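Local atomic coordinates of lipoprotein (Colwellia psychrerythraea, PDB entry 3O0Y), a protein that is of unknown function but belongs to the DUF885 family, grouped with metallopeptidases, and is probably tethered to the membrane as a lipoprotein. Residues L133-V138 with S285-D290; I543-Y546 with G551-L554; R114-E119 with G125-W130; Q304-G309 with K517-E522. All blocks are in the same frame, centred on the assembly; numbering follows the deposited sequence.

Interaction 1. Residues L133-V138 with S285-D290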
loop_
_atom_site.group_PDB
_atom_site.type_symbol
_atom_site.label_atom_id
_atom_site.label_comp_id
_atom_site.label_asym_id
_atom_site.label_seq_id
_atom_site.Cartn_x
_atom_site.Cartn_y
_atom_site.Cartn_z
ATOM N N LEU A 133 10.061 -8.039 0.350
ATOM C CA LEU A 133 10.195 -9.027 1.405
ATOM C C LEU A 133 9.319 -8.634 2.592
ATOM O O LEU A 133 9.478 -7.542 3.154
ATOM C CB LEU A 133 11.629 -9.170 1.858
ATOM C CG LEU A 133 11.969 -10.151 3.009
ATOM C CD1 LEU A 133 11.529 -11.589 2.715
ATOM C CD2 LEU A 133 13.486 -10.039 3.368
ATOM N N SER A 134 8.455 -9.561 3.018
ATOM C CA SER A 134 7.528 -9.298 4.082
ATOM C C SER A 134 7.733 -10.417 5.123
ATOM O O SER A 134 7.774 -11.534 4.752
ATOM C CB SER A 134 6.142 -9.325 3.527
ATOM O OG SER A 134 5.971 -8.296 2.554
ATOM N N PRO A 135 7.765 -10.073 6.406
ATOM C CA PRO A 135 8.333 -11.064 7.381
ATOM C C PRO A 135 7.413 -12.165 7.833
ATOM O O PRO A 135 7.916 -13.235 8.255
ATOM C CB PRO A 135 8.707 -10.177 8.567
ATOM C CG PRO A 135 7.829 -8.961 8.487
ATOM C CD PRO A 135 7.664 -8.710 7.010
ATOM N N PHE A 136 6.100 -11.955 7.828
ATOM C CA PHE A 136 5.152 -12.917 8.444
ATOM C C PHE A 136 4.099 -13.359 7.423
ATOM O O PHE A 136 3.190 -12.564 7.057
ATOM C CB PHE A 136 4.531 -12.300 9.666
ATOM C CG PHE A 136 5.557 -11.815 10.679
ATOM C CD1 PHE A 136 6.533 -12.666 11.181
ATOM C CD2 PHE A 136 5.577 -10.505 11.082
ATOM C CE1 PHE A 136 7.494 -12.190 12.044
ATOM C CE2 PHE A 136 6.565 -10.025 11.968
ATOM C CZ PHE A 136 7.519 -10.878 12.438
ATOM N N ILE A 137 4.271 -14.580 6.911
ATOM C CA ILE A 137 3.418 -15.050 5.800
ATOM C C ILE A 137 1.959 -15.085 6.227
ATOM O O ILE A 137 1.081 -14.859 5.406
ATOM C CB ILE A 137 3.940 -16.346 5.177
ATOM C CG1 ILE A 137 3.247 -16.648 3.865
ATOM C CG2 ILE A 137 3.876 -17.546 6.253
ATOM C CD1 ILE A 137 3.934 -17.731 3.024
ATOM N N VAL A 138 1.703 -15.380 7.509
ATOM C CA VAL A 138 0.374 -15.277 8.076
ATOM C C VAL A 138 0.418 -14.191 9.159
ATOM O O VAL A 138 1.202 -14.216 10.085
ATOM C CB VAL A 138 -0.091 -16.626 8.682
ATOM C CG1 VAL A 138 -1.475 -16.472 9.391
ATOM C CG2 VAL A 138 -0.040 -17.789 7.604
ATOM N N SER A 285 17.912 -7.053 13.661
ATOM C CA SER A 285 18.427 -5.696 13.443
ATOM C C SER A 285 18.976 -5.486 12.051
ATOM O O SER A 285 18.813 -4.425 11.412
ATOM C CB SER A 285 19.494 -5.315 14.444
ATOM O OG SER A 285 20.749 -5.914 14.091
ATOM N N VAL A 286 19.574 -6.546 11.538
ATOM C CA VAL A 286 20.010 -6.526 10.172
ATOM C C VAL A 286 18.819 -6.517 9.225
ATOM O O VAL A 286 18.840 -5.816 8.210
ATOM C CB VAL A 286 20.963 -7.753 9.941
ATOM C CG1 VAL A 286 21.240 -7.899 8.456
ATOM C CG2 VAL A 286 22.226 -7.536 10.797
ATOM N N TYR A 287 17.798 -7.285 9.516
ATOM C CA TYR A 287 16.570 -7.217 8.751
ATOM C C TYR A 287 15.983 -5.795 8.669
ATOM O O TYR A 287 15.623 -5.323 7.583
ATOM C CB TYR A 287 15.544 -8.147 9.344
ATOM C CG TYR A 287 14.221 -8.123 8.611
ATOM C CD1 TYR A 287 13.948 -9.001 7.589
ATOM C CD2 TYR A 287 13.311 -7.133 8.852
ATOM C CE1 TYR A 287 12.733 -8.942 6.900
ATOM C CE2 TYR A 287 12.156 -7.016 8.144
ATOM C CZ TYR A 287 11.858 -7.915 7.154
ATOM O OH TYR A 287 10.656 -7.817 6.461
ATOM N N TYR A 288 15.941 -5.146 9.838
ATOM C CA TYR A 288 15.360 -3.813 9.925
ATOM C C TYR A 288 16.170 -2.821 9.134
ATOM O O TYR A 288 15.587 -1.972 8.423
ATOM C CB TYR A 288 15.197 -3.383 11.393
ATOM C CG TYR A 288 14.396 -2.092 11.529
ATOM C CD1 TYR A 288 13.099 -2.010 11.018
ATOM C CD2 TYR A 288 14.917 -0.986 12.215
ATOM C CE1 TYR A 288 12.367 -0.827 11.139
ATOM C CE2 TYR A 288 14.162 0.164 12.376
ATOM C CZ TYR A 288 12.934 0.237 11.830
ATOM O OH TYR A 288 12.202 1.411 11.985
ATOM N N GLN A 289 17.498 -2.918 9.181
ATOM C CA GLN A 289 18.321 -1.998 8.375
ATOM C C GLN A 289 18.029 -2.158 6.848
ATOM O O GLN A 289 17.917 -1.177 6.078
ATOM C CB GLN A 289 19.829 -2.099 8.695
ATOM C CG GLN A 289 20.640 -0.898 8.136
ATOM C CD GLN A 289 20.258 0.469 8.806
ATOM O OE1 GLN A 289 19.913 1.535 8.151
ATOM N NE2 GLN A 289 20.320 0.447 10.126
ATOM N N ASP A 290 17.814 -3.369 6.425
ATOM C CA ASP A 290 17.338 -3.644 5.061
ATOM C C ASP A 290 15.953 -3.090 4.761
ATOM O O ASP A 290 15.749 -2.489 3.709
ATOM C CB ASP A 290 17.380 -5.160 4.753
ATOM C CG ASP A 290 16.906 -5.463 3.313
ATOM O OD1 ASP A 290 17.633 -5.089 2.329
ATOM O OD2 ASP A 290 15.741 -5.911 3.184
#
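Tyr287 reaches from its helix to the loop and meets Leu133 and Pro135 with the outer end of its ring. Because CG stands anti to the backbone N (chi1 179°), the phenol is carried away from the helix and across to residues 133-138, which it touches through CE1, CZ and OH. Leu133 supplies one methyl: its CD2 lies 3.8 Å from CE1 of Tyr287, the two side chains crossing obliquely, with CG of Leu133 a little further off. Pro135 runs at about a right angle to the phenol. Its CD is 3.2 Å from OH of Tyr287, while its CB lies 4.1 Å from CZ of the same ring. The loop follows strand 126-128, and the chain turns a corner at Leu133, and helix 284-296 packs through one aromatic residue against the bend that leads on to helix 144-154. Pro135 is also covered from within its own loop, since its CB sits 3.9 Å above the plane of the Phe136 ring, over the centre. It thus has an aromatic neighbour from each segment. No hydrogen bond joins the segments: OH of Tyr287 is 3.5 Å from O of Leu133. An alanine in place of Tyr287 would remove the whole ring and would probably open a gap beside Leu133 CD2 and the Pro135 ring. Trp193 meets the Tyr287 ring with the planes at about 55°, and its NE1 donates a hydrogen bond to O of Pro135, tying this indole to both segments.

Interaction 2. Residues I543-Y546 with G551-L554. With SO4 (sulfate ion), chain D.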
loop_
_atom_site.group_PDB
_atom_site.type_symbol
_atom_site.label_atom_id
_atom_site.label_comp_id
_atom_site.label_asym_id
_atom_site.label_seq_id
_atom_site.Cartn_x
_atom_site.Cartn_y
_atom_site.Cartn_z
ATOM N N ILE A 543 -0.409 0.578 15.394
ATOM C CA ILE A 543 0.793 0.015 16.042
ATOM C C ILE A 543 0.948 -1.488 15.676
ATOM O O ILE A 543 2.032 -1.937 15.307
ATOM C CB ILE A 543 0.754 0.202 17.604
ATOM C CG1 ILE A 543 0.805 1.688 17.946
ATOM C CG2 ILE A 543 1.891 -0.691 18.309
ATOM C CD1 ILE A 543 1.893 2.529 17.235
ATOM N N GLU A 544 -0.147 -2.253 15.645
ATOM C CA GLU A 544 -0.046 -3.659 15.234
ATOM C C GLU A 544 0.333 -3.848 13.755
ATOM O O GLU A 544 1.030 -4.762 13.384
ATOM C CB GLU A 544 -1.302 -4.456 15.607
ATOM C CG GLU A 544 -1.493 -4.439 17.191
ATOM C CD GLU A 544 -2.680 -5.190 17.718
ATOM O OE1 GLU A 544 -3.359 -5.869 16.908
ATOM O OE2 GLU A 544 -2.875 -5.200 18.963
ATOM N N ARG A 545 -0.119 -2.943 12.906
ATOM C CA ARG A 545 0.313 -2.888 11.514
ATOM C C ARG A 545 1.849 -2.693 11.474
ATOM O O ARG A 545 2.529 -3.402 10.725
ATOM C CB ARG A 545 -0.384 -1.715 10.784
ATOM C CG ARG A 545 0.305 -1.226 9.548
ATOM C CD ARG A 545 -0.456 -0.030 8.955
ATOM N NE ARG A 545 0.370 0.720 8.046
ATOM C CZ ARG A 545 -0.094 1.717 7.321
ATOM N NH1 ARG A 545 0.719 2.380 6.544
ATOM N NH2 ARG A 545 -1.377 2.050 7.425
ATOM N N TYR A 546 2.366 -1.742 12.232
ATOM C CA TYR A 546 3.817 -1.396 12.161
ATOM C C TYR A 546 4.637 -2.580 12.594
ATOM O O TYR A 546 5.734 -2.876 12.064
ATOM C CB TYR A 546 4.183 -0.171 12.984
ATOM C CG TYR A 546 3.351 1.058 12.641
ATOM C CD1 TYR A 546 2.748 1.226 11.422
ATOM C CD2 TYR A 546 3.123 2.000 13.596
ATOM C CE1 TYR A 546 1.955 2.350 11.196
ATOM C CE2 TYR A 546 2.327 3.125 13.358
ATOM C CZ TYR A 546 1.743 3.264 12.197
ATOM O OH TYR A 546 0.918 4.405 12.045
ATOM N N GLY A 551 9.349 -0.964 8.941
ATOM C CA GLY A 551 9.914 0.019 8.036
ATOM C C GLY A 551 8.962 0.701 7.093
ATOM O O GLY A 551 9.299 1.785 6.547
ATOM N N GLN A 552 7.828 0.083 6.819
ATOM C CA GLN A 552 6.870 0.564 5.815
ATOM C C GLN A 552 6.382 1.956 6.223
ATOM O O GLN A 552 6.229 2.812 5.324
ATOM C CB GLN A 552 5.712 -0.395 5.509
ATOM C CG GLN A 552 4.808 0.039 4.330
ATOM C CD GLN A 552 3.827 1.135 4.599
ATOM O OE1 GLN A 552 3.311 1.265 5.716
ATOM N NE2 GLN A 552 3.443 1.909 3.525
ATOM N N ALA A 553 6.210 2.206 7.517
ATOM C CA ALA A 553 5.685 3.470 8.001
ATOM C C ALA A 553 6.682 4.577 7.841
ATOM O O ALA A 553 6.337 5.752 8.036
ATOM C CB ALA A 553 5.316 3.377 9.538
ATOM N N LEU A 554 7.942 4.260 7.528
ATOM C CA LEU A 554 8.977 5.277 7.358
ATOM C C LEU A 554 8.898 6.026 6.005
ATOM O O LEU A 554 9.368 7.158 5.900
ATOM C CB LEU A 554 10.358 4.644 7.534
ATOM C CG LEU A 554 10.585 3.878 8.804
ATOM C CD1 LEU A 554 12.041 3.282 8.727
ATOM C CD2 LEU A 554 10.388 4.690 10.098
HETATM S S SO4 D . -1.886 5.292 4.990
HETATM O O1 SO4 D . -1.253 6.593 5.339
HETATM O O2 SO4 D . -3.221 5.549 4.563
HETATM O O3 SO4 D . -1.224 4.626 3.842
HETATM O O4 SO4 D . -1.726 4.347 6.064
HETATM O O HOH W 1 3.282 0.448 8.224
#
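Arg545 and Gln552 meet at the side of an anion pocket, occupied here by a sulfate ion that probably came from the crystallisation liquor. The arginine chain is extended from CG to NE and brings the edge of its guanidinium to the site. NH2 of Arg545 donates to sulfate O4 at 2.7 Å, with a weak second bond to the same oxygen from NH1. Arg504, Arg507 and Tyr556 also bind the ion. NH1 of Arg545 also gives a hydrogen bond of 2.9 Å to OE1 of Gln552 (N-H...O 155°), the guanidinium and amide planes standing 43° apart. A water bridges the pair, accepting from NE of Arg545 and donating to OE1 of Gln552 at 2.6 Å. The contact folds the last part of helix 536-548 against the turn that leads into helix 555-574. There the methyl of Ala553 covers one face of Tyr546, a CH-pi contact with CB 4.2 Å from the ring centroid. A leucine in place of Arg545 would probably leave OE1 of Gln552 without this donor and weaken the grip on the anion. Tyr546 OH is bonded to Arg507 NE, and Gln552 NE2 to Tyr556 OH.

Interaction 3. Residues R114-E119 with G125-W130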
loop_
_atom_site.group_PDB
_atom_site.type_symbol
_atom_site.label_atom_id
_atom_site.label_comp_id
_atom_site.label_asym_id
_atom_site.label_seq_id
_atom_site.Cartn_x
_atom_site.Cartn_y
_atom_site.Cartn_z
ATOM N N ARG A 114 16.078 -6.726 -7.324
ATOM C CA ARG A 114 16.625 -6.990 -5.967
ATOM C C ARG A 114 15.557 -6.778 -4.859
ATOM O O ARG A 114 15.496 -7.532 -3.910
ATOM C CB ARG A 114 17.829 -6.106 -5.674
ATOM C CG ARG A 114 18.289 -5.988 -4.224
ATOM C CD ARG A 114 18.709 -7.289 -3.526
ATOM N NE ARG A 114 19.054 -6.999 -2.132
ATOM C CZ ARG A 114 18.171 -6.765 -1.165
ATOM N NH1 ARG A 114 16.838 -6.849 -1.419
ATOM N NH2 ARG A 114 18.619 -6.429 0.026
ATOM N N TYR A 115 14.690 -5.804 -5.043
ATOM C CA TYR A 115 13.623 -5.550 -4.089
ATOM C C TYR A 115 12.709 -6.771 -4.030
ATOM O O TYR A 115 12.398 -7.254 -2.950
ATOM C CB TYR A 115 12.812 -4.358 -4.557
ATOM C CG TYR A 115 11.589 -4.022 -3.765
ATOM C CD1 TYR A 115 11.686 -3.413 -2.535
ATOM C CD2 TYR A 115 10.303 -4.226 -4.287
ATOM C CE1 TYR A 115 10.575 -2.982 -1.855
ATOM C CE2 TYR A 115 9.179 -3.774 -3.607
ATOM C CZ TYR A 115 9.322 -3.175 -2.386
ATOM O OH TYR A 115 8.248 -2.709 -1.720
ATOM N N PHE A 116 12.360 -7.354 -5.158
ATOM C CA PHE A 116 11.522 -8.571 -5.162
ATOM C C PHE A 116 12.265 -9.869 -4.853
ATOM O O PHE A 116 11.621 -10.794 -4.489
ATOM C CB PHE A 116 10.813 -8.714 -6.443
ATOM C CG PHE A 116 9.783 -7.640 -6.693
ATOM C CD1 PHE A 116 8.718 -7.457 -5.775
ATOM C CD2 PHE A 116 9.889 -6.791 -7.776
ATOM C CE1 PHE A 116 7.801 -6.393 -5.960
ATOM C CE2 PHE A 116 8.991 -5.799 -8.007
ATOM C CZ PHE A 116 7.932 -5.585 -7.089
ATOM N N ALA A 117 13.593 -9.888 -4.967
ATOM C CA ALA A 117 14.375 -11.019 -4.470
ATOM C C ALA A 117 14.441 -11.034 -2.957
ATOM O O ALA A 117 14.691 -12.094 -2.380
ATOM C CB ALA A 117 15.857 -11.017 -5.060
ATOM N N GLY A 118 14.379 -9.866 -2.313
ATOM C CA GLY A 118 14.532 -9.780 -0.873
ATOM C C GLY A 118 15.996 -9.837 -0.468
ATOM O O GLY A 118 16.863 -10.192 -1.264
ATOM N N GLU A 119 16.236 -9.527 0.777
ATOM C CA GLU A 119 17.576 -9.547 1.344
ATOM C C GLU A 119 18.131 -10.968 1.190
ATOM O O GLU A 119 17.505 -11.938 1.631
ATOM C CB GLU A 119 17.474 -9.156 2.800
ATOM C CG GLU A 119 18.625 -8.356 3.363
ATOM C CD GLU A 119 19.854 -9.162 3.768
ATOM O OE1 GLU A 119 19.998 -10.313 3.372
ATOM O OE2 GLU A 119 20.700 -8.637 4.534
ATOM N N GLY A 125 9.830 -15.407 5.548
ATOM C CA GLY A 125 8.764 -14.580 5.011
ATOM C C GLY A 125 8.296 -14.949 3.622
ATOM O O GLY A 125 8.402 -16.105 3.196
ATOM N N TYR A 126 7.837 -13.951 2.872
ATOM C CA TYR A 126 7.335 -14.196 1.531
ATOM C C TYR A 126 7.526 -12.903 0.767
ATOM O O TYR A 126 7.598 -11.859 1.387
ATOM C CB TYR A 126 5.846 -14.613 1.530
ATOM C CG TYR A 126 4.874 -13.477 1.832
ATOM C CD1 TYR A 126 4.265 -12.767 0.816
ATOM C CD2 TYR A 126 4.693 -13.013 3.134
ATOM C CE1 TYR A 126 3.411 -11.711 1.091
ATOM C CE2 TYR A 126 3.801 -11.944 3.411
ATOM C CZ TYR A 126 3.216 -11.270 2.376
ATOM O OH TYR A 126 2.417 -10.136 2.608
ATOM N N ILE A 127 7.632 -12.993 -0.565
ATOM C CA ILE A 127 7.741 -11.802 -1.440
ATOM C C ILE A 127 6.373 -11.269 -1.806
ATOM O O ILE A 127 5.532 -12.001 -2.346
ATOM C CB ILE A 127 8.507 -12.079 -2.732
ATOM C CG1 ILE A 127 9.931 -12.617 -2.433
ATOM C CG2 ILE A 127 8.559 -10.826 -3.612
ATOM C CD1 ILE A 127 10.736 -11.726 -1.440
ATOM N N ASP A 128 6.111 -10.045 -1.384
ATOM C CA ASP A 128 4.876 -9.348 -1.660
ATOM C C ASP A 128 5.094 -8.436 -2.916
ATOM O O ASP A 128 6.093 -7.683 -2.996
ATOM C CB ASP A 128 4.478 -8.553 -0.372
ATOM C CG ASP A 128 3.096 -7.978 -0.450
ATOM O OD1 ASP A 128 2.183 -8.614 0.137
ATOM O OD2 ASP A 128 2.918 -6.936 -1.141
ATOM N N THR A 129 4.158 -8.458 -3.878
ATOM C CA THR A 129 4.325 -7.651 -5.064
ATOM C C THR A 129 4.227 -6.176 -4.800
ATOM O O THR A 129 4.635 -5.396 -5.677
ATOM C CB THR A 129 3.347 -7.999 -6.197
ATOM O OG1 THR A 129 2.004 -7.846 -5.721
ATOM C CG2 THR A 129 3.590 -9.538 -6.684
ATOM N N TRP A 130 3.757 -5.774 -3.615
ATOM C CA TRP A 130 3.818 -4.363 -3.181
ATOM C C TRP A 130 5.002 -4.090 -2.263
ATOM O O TRP A 130 5.810 -3.212 -2.547
ATOM C CB TRP A 130 2.470 -3.954 -2.541
ATOM C CG TRP A 130 2.539 -2.808 -1.615
ATOM C CD1 TRP A 130 2.786 -1.491 -1.987
ATOM C CD2 TRP A 130 2.341 -2.801 -0.205
ATOM N NE1 TRP A 130 2.786 -0.690 -0.878
ATOM C CE2 TRP A 130 2.539 -1.475 0.236
ATOM C CE3 TRP A 130 2.046 -3.797 0.749
ATOM C CZ2 TRP A 130 2.425 -1.118 1.577
ATOM C CZ3 TRP A 130 1.954 -3.436 2.088
ATOM C CH2 TRP A 130 2.084 -2.110 2.468
#
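Tyr115 and Trp130 make the one direct hydrogen bond between these segments. OH of Tyr115 donates to O of Trp130 over 2.6 Å, lying in the carbonyl plane on a lone pair, with a C=O...O angle of 133°. Three further hydrogen bonds, all to the Asp128 carboxylate, shape the end of strand 126-128 and the turn after it. OD2 of Asp128 accepts from N of Trp130 at 2.9 Å, forming an Asx turn, and it also accepts from N of Met131. OD1 of the same carboxylate takes the hydroxyl of Tyr126.

The apolar contact centres on Phe116 and Ile127, where strand 126-128 comes back against the end of helix 100-117. CG2 of Ile127 lies near the edge of the phenyl ring, 4.0 Å from CD1 of Phe116. Ile127 CG1 is anti to its carbonyl carbon (chi1 -57°), and the branch brings CG2 and CD1 over the helix end, close to O of Phe116. Gly118, the first residue past the helix, has a positive phi and no CB, and one there would come within 3.4 Å of Ile127 CD1.

At the ring edge, CE1 of Phe116 stands 3.3 Å from O of Thr129, and Asp128 O lies in the ring plane. CD2 of Tyr115 lies over one face of that ring, toward its rim.

The chemistry is therefore uneven: the turn leaving the strand is held by a carboxylate with three donors, whereas O of Phe116 is buried against the hydrocarbon of Ile127 with no hydrogen-bonding partner in the model, which probably costs some stability.

Interaction 4. Residues Q304-G309 with K517-E522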
loop_
_atom_site.group_PDB
_atom_site.type_symbol
_atom_site.label_atom_id
_atom_site.label_comp_id
_atom_site.label_asym_id
_atom_site.label_seq_id
_atom_site.Cartn_x
_atom_site.Cartn_y
_atom_site.Cartn_z
ATOM N N GLN A 304 19.026 8.068 13.844
ATOM C CA GLN A 304 18.858 9.326 13.104
ATOM C C GLN A 304 17.405 9.551 12.629
ATOM O O GLN A 304 16.942 10.699 12.626
ATOM C CB GLN A 304 19.782 9.341 11.927
ATOM C CG GLN A 304 21.272 9.437 12.337
ATOM C CD GLN A 304 22.235 9.200 11.153
ATOM O OE1 GLN A 304 22.121 8.224 10.423
ATOM N NE2 GLN A 304 23.175 10.133 10.960
ATOM N N ILE A 305 16.775 8.474 12.166
ATOM C CA ILE A 305 15.394 8.535 11.685
ATOM C C ILE A 305 14.458 8.882 12.855
ATOM O O ILE A 305 13.578 9.711 12.732
ATOM C CB ILE A 305 14.980 7.227 10.970
ATOM C CG1 ILE A 305 15.852 7.051 9.715
ATOM C CG2 ILE A 305 13.444 7.277 10.590
ATOM C CD1 ILE A 305 15.785 5.666 9.084
ATOM N N HIS A 306 14.677 8.228 13.995
ATOM C CA HIS A 306 13.910 8.535 15.231
ATOM C C HIS A 306 13.983 9.975 15.586
ATOM O O HIS A 306 12.983 10.603 15.864
ATOM C CB HIS A 306 14.451 7.627 16.374
ATOM C CG HIS A 306 13.525 7.471 17.545
ATOM N ND1 HIS A 306 13.689 8.169 18.729
ATOM C CD2 HIS A 306 12.448 6.677 17.727
ATOM C CE1 HIS A 306 12.734 7.807 19.586
ATOM N NE2 HIS A 306 11.993 6.876 19.011
ATOM N N GLN A 307 15.192 10.554 15.505
ATOM C CA GLN A 307 15.379 11.966 15.824
ATOM C C GLN A 307 14.741 12.884 14.821
ATOM O O GLN A 307 14.188 13.920 15.221
ATOM C CB GLN A 307 16.872 12.318 15.931
ATOM C CG GLN A 307 17.174 13.664 16.473
ATOM C CD GLN A 307 16.698 13.820 17.914
ATOM O OE1 GLN A 307 17.009 12.979 18.754
ATOM N NE2 GLN A 307 15.826 14.779 18.166
ATOM N N ILE A 308 14.750 12.513 13.544
ATOM C CA ILE A 308 14.061 13.308 12.557
ATOM C C ILE A 308 12.560 13.290 12.894
ATOM O O ILE A 308 11.884 14.337 12.839
ATOM C CB ILE A 308 14.265 12.767 11.145
ATOM C CG1 ILE A 308 15.729 12.973 10.700
ATOM C CG2 ILE A 308 13.234 13.405 10.206
ATOM C CD1 ILE A 308 16.030 12.135 9.410
ATOM N N GLY A 309 12.046 12.129 13.280
ATOM C CA GLY A 309 10.678 12.032 13.761
ATOM C C GLY A 309 10.371 12.949 14.943
ATOM O O GLY A 309 9.386 13.700 14.938
ATOM N N LYS A 517 14.504 0.668 19.149
ATOM C CA LYS A 517 14.621 1.113 20.538
ATOM C C LYS A 517 13.925 0.199 21.533
ATOM O O LYS A 517 13.974 0.463 22.734
ATOM C CB LYS A 517 14.138 2.537 20.696
ATOM C CG LYS A 517 14.778 3.534 19.801
ATOM C CD LYS A 517 16.251 3.669 19.989
ATOM C CE LYS A 517 16.735 4.811 19.073
ATOM N NZ LYS A 517 16.214 4.604 17.622
ATOM N N ARG A 518 13.257 -0.840 21.026
ATOM C CA ARG A 518 12.598 -1.882 21.820
ATOM C C ARG A 518 11.437 -1.327 22.649
ATOM O O ARG A 518 11.096 -1.869 23.665
ATOM C CB ARG A 518 13.641 -2.582 22.714
ATOM C CG ARG A 518 14.793 -3.141 21.865
ATOM C CD ARG A 518 15.737 -3.980 22.747
ATOM N NE ARG A 518 16.830 -4.484 21.926
ATOM C CZ ARG A 518 17.703 -5.402 22.323
ATOM N NH1 ARG A 518 17.630 -5.903 23.559
ATOM N NH2 ARG A 518 18.643 -5.816 21.480
ATOM N N TRP A 519 10.772 -0.277 22.153
ATOM C CA TRP A 519 9.505 0.114 22.726
ATOM C C TRP A 519 8.518 -1.051 22.685
ATOM O O TRP A 519 8.456 -1.788 21.734
ATOM C CB TRP A 519 8.868 1.281 21.951
ATOM C CG TRP A 519 9.534 2.570 22.024
ATOM C CD1 TRP A 519 10.854 2.861 22.303
ATOM C CD2 TRP A 519 8.914 3.820 21.735
ATOM N NE1 TRP A 519 11.073 4.199 22.195
ATOM C CE2 TRP A 519 9.893 4.807 21.821
ATOM C CE3 TRP A 519 7.612 4.186 21.433
ATOM C CZ2 TRP A 519 9.595 6.138 21.648
ATOM C CZ3 TRP A 519 7.327 5.516 21.222
ATOM C CH2 TRP A 519 8.293 6.460 21.324
ATOM N N THR A 520 7.689 -1.189 23.721
ATOM C CA THR A 520 6.622 -2.161 23.710
ATOM C C THR A 520 5.461 -1.610 22.854
ATOM O O THR A 520 5.337 -0.401 22.637
ATOM C CB THR A 520 6.133 -2.410 25.157
ATOM O OG1 THR A 520 5.543 -1.201 25.638
ATOM C CG2 THR A 520 7.314 -2.831 26.050
ATOM N N ARG A 521 4.570 -2.513 22.476
ATOM C CA ARG A 521 3.302 -2.172 21.857
ATOM C C ARG A 521 2.556 -1.104 22.668
ATOM O O ARG A 521 2.094 -0.086 22.139
ATOM C CB ARG A 521 2.483 -3.442 21.652
ATOM C CG ARG A 521 1.066 -3.258 21.295
ATOM C CD ARG A 521 0.305 -4.555 21.427
ATOM N NE ARG A 521 -1.122 -4.417 21.160
ATOM C CZ ARG A 521 -2.049 -3.989 22.023
ATOM N NH1 ARG A 521 -3.286 -3.860 21.606
ATOM N NH2 ARG A 521 -1.762 -3.694 23.274
ATOM N N GLU A 522 2.536 -1.285 23.955
ATOM C CA GLU A 522 1.729 -0.396 24.798
ATOM C C GLU A 522 2.323 0.986 24.893
ATOM O O GLU A 522 1.589 1.946 24.871
ATOM C CB GLU A 522 1.575 -1.002 26.185
ATOM C CG GLU A 522 0.730 -2.326 26.205
ATOM C CD GLU A 522 1.418 -3.527 25.549
ATOM O OE1 GLU A 522 2.687 -3.680 25.600
ATOM O OE2 GLU A 522 0.642 -4.316 24.919
#
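His306 is the residue of helix 302-326 that touches both Lys517 and Trp519. Taking the helix in order, Ile305 comes first and packs on Leu300, Thr512 and Leu554, beside the contact rather than in it. At His306 the ring is swung out from the helix, with CG anti to the backbone N (chi1 -161°), into the angle between Lys517 and Trp519. CG of Lys517 lies over one face of the imidazole, while CZ2 of Trp519 comes to its edge, in its plane. The lysine chain bends at chi2 and chi4 and so returns NZ to within 3.7 Å of CB of His306. This is a surface contact in a helical protein: the loop 517-520, after helix 491-515, leans on a neighbouring helix before helix 521-532 begins. Thr520 starts that helix as its N-cap, its OG1 accepting from N of Gln523. The imidazole and the indole's six-membered ring meet obliquely, their planes at 82° and their centroids 5.7 Å apart. A positive charge on the imidazole would probably be disfavoured by the lysine nearby. Val509, on helix 491-515, touches both His306 and Trp519, and Tyr527 meets the Trp519 ring edge-to-face.

In the fold
Along the chain, interaction 3 comes first, followed by interaction 1, interaction 4 and interaction 2. Interactions 1 and 3 lie on the same side of the chain's centre, their centres about 10 Å apart, joined by the salt bridge between Asp290 and Arg114 and a backbone hydrogen bond between Ser134 and Tyr126. Interaction 2 links to interaction 1 through Tyr288, which packs on Gly551 and Leu554, to interaction 3 through Gln552 on Trp130, and to interaction 4 through the salt bridge of Glu544 with Arg521. Interactions 3 and 4 are the farthest apart, centres about 25 Å from each other. Helices 100-117, 284-296, 302-326, 521-532 and 536-548 are thus tied together across one largely helical chain.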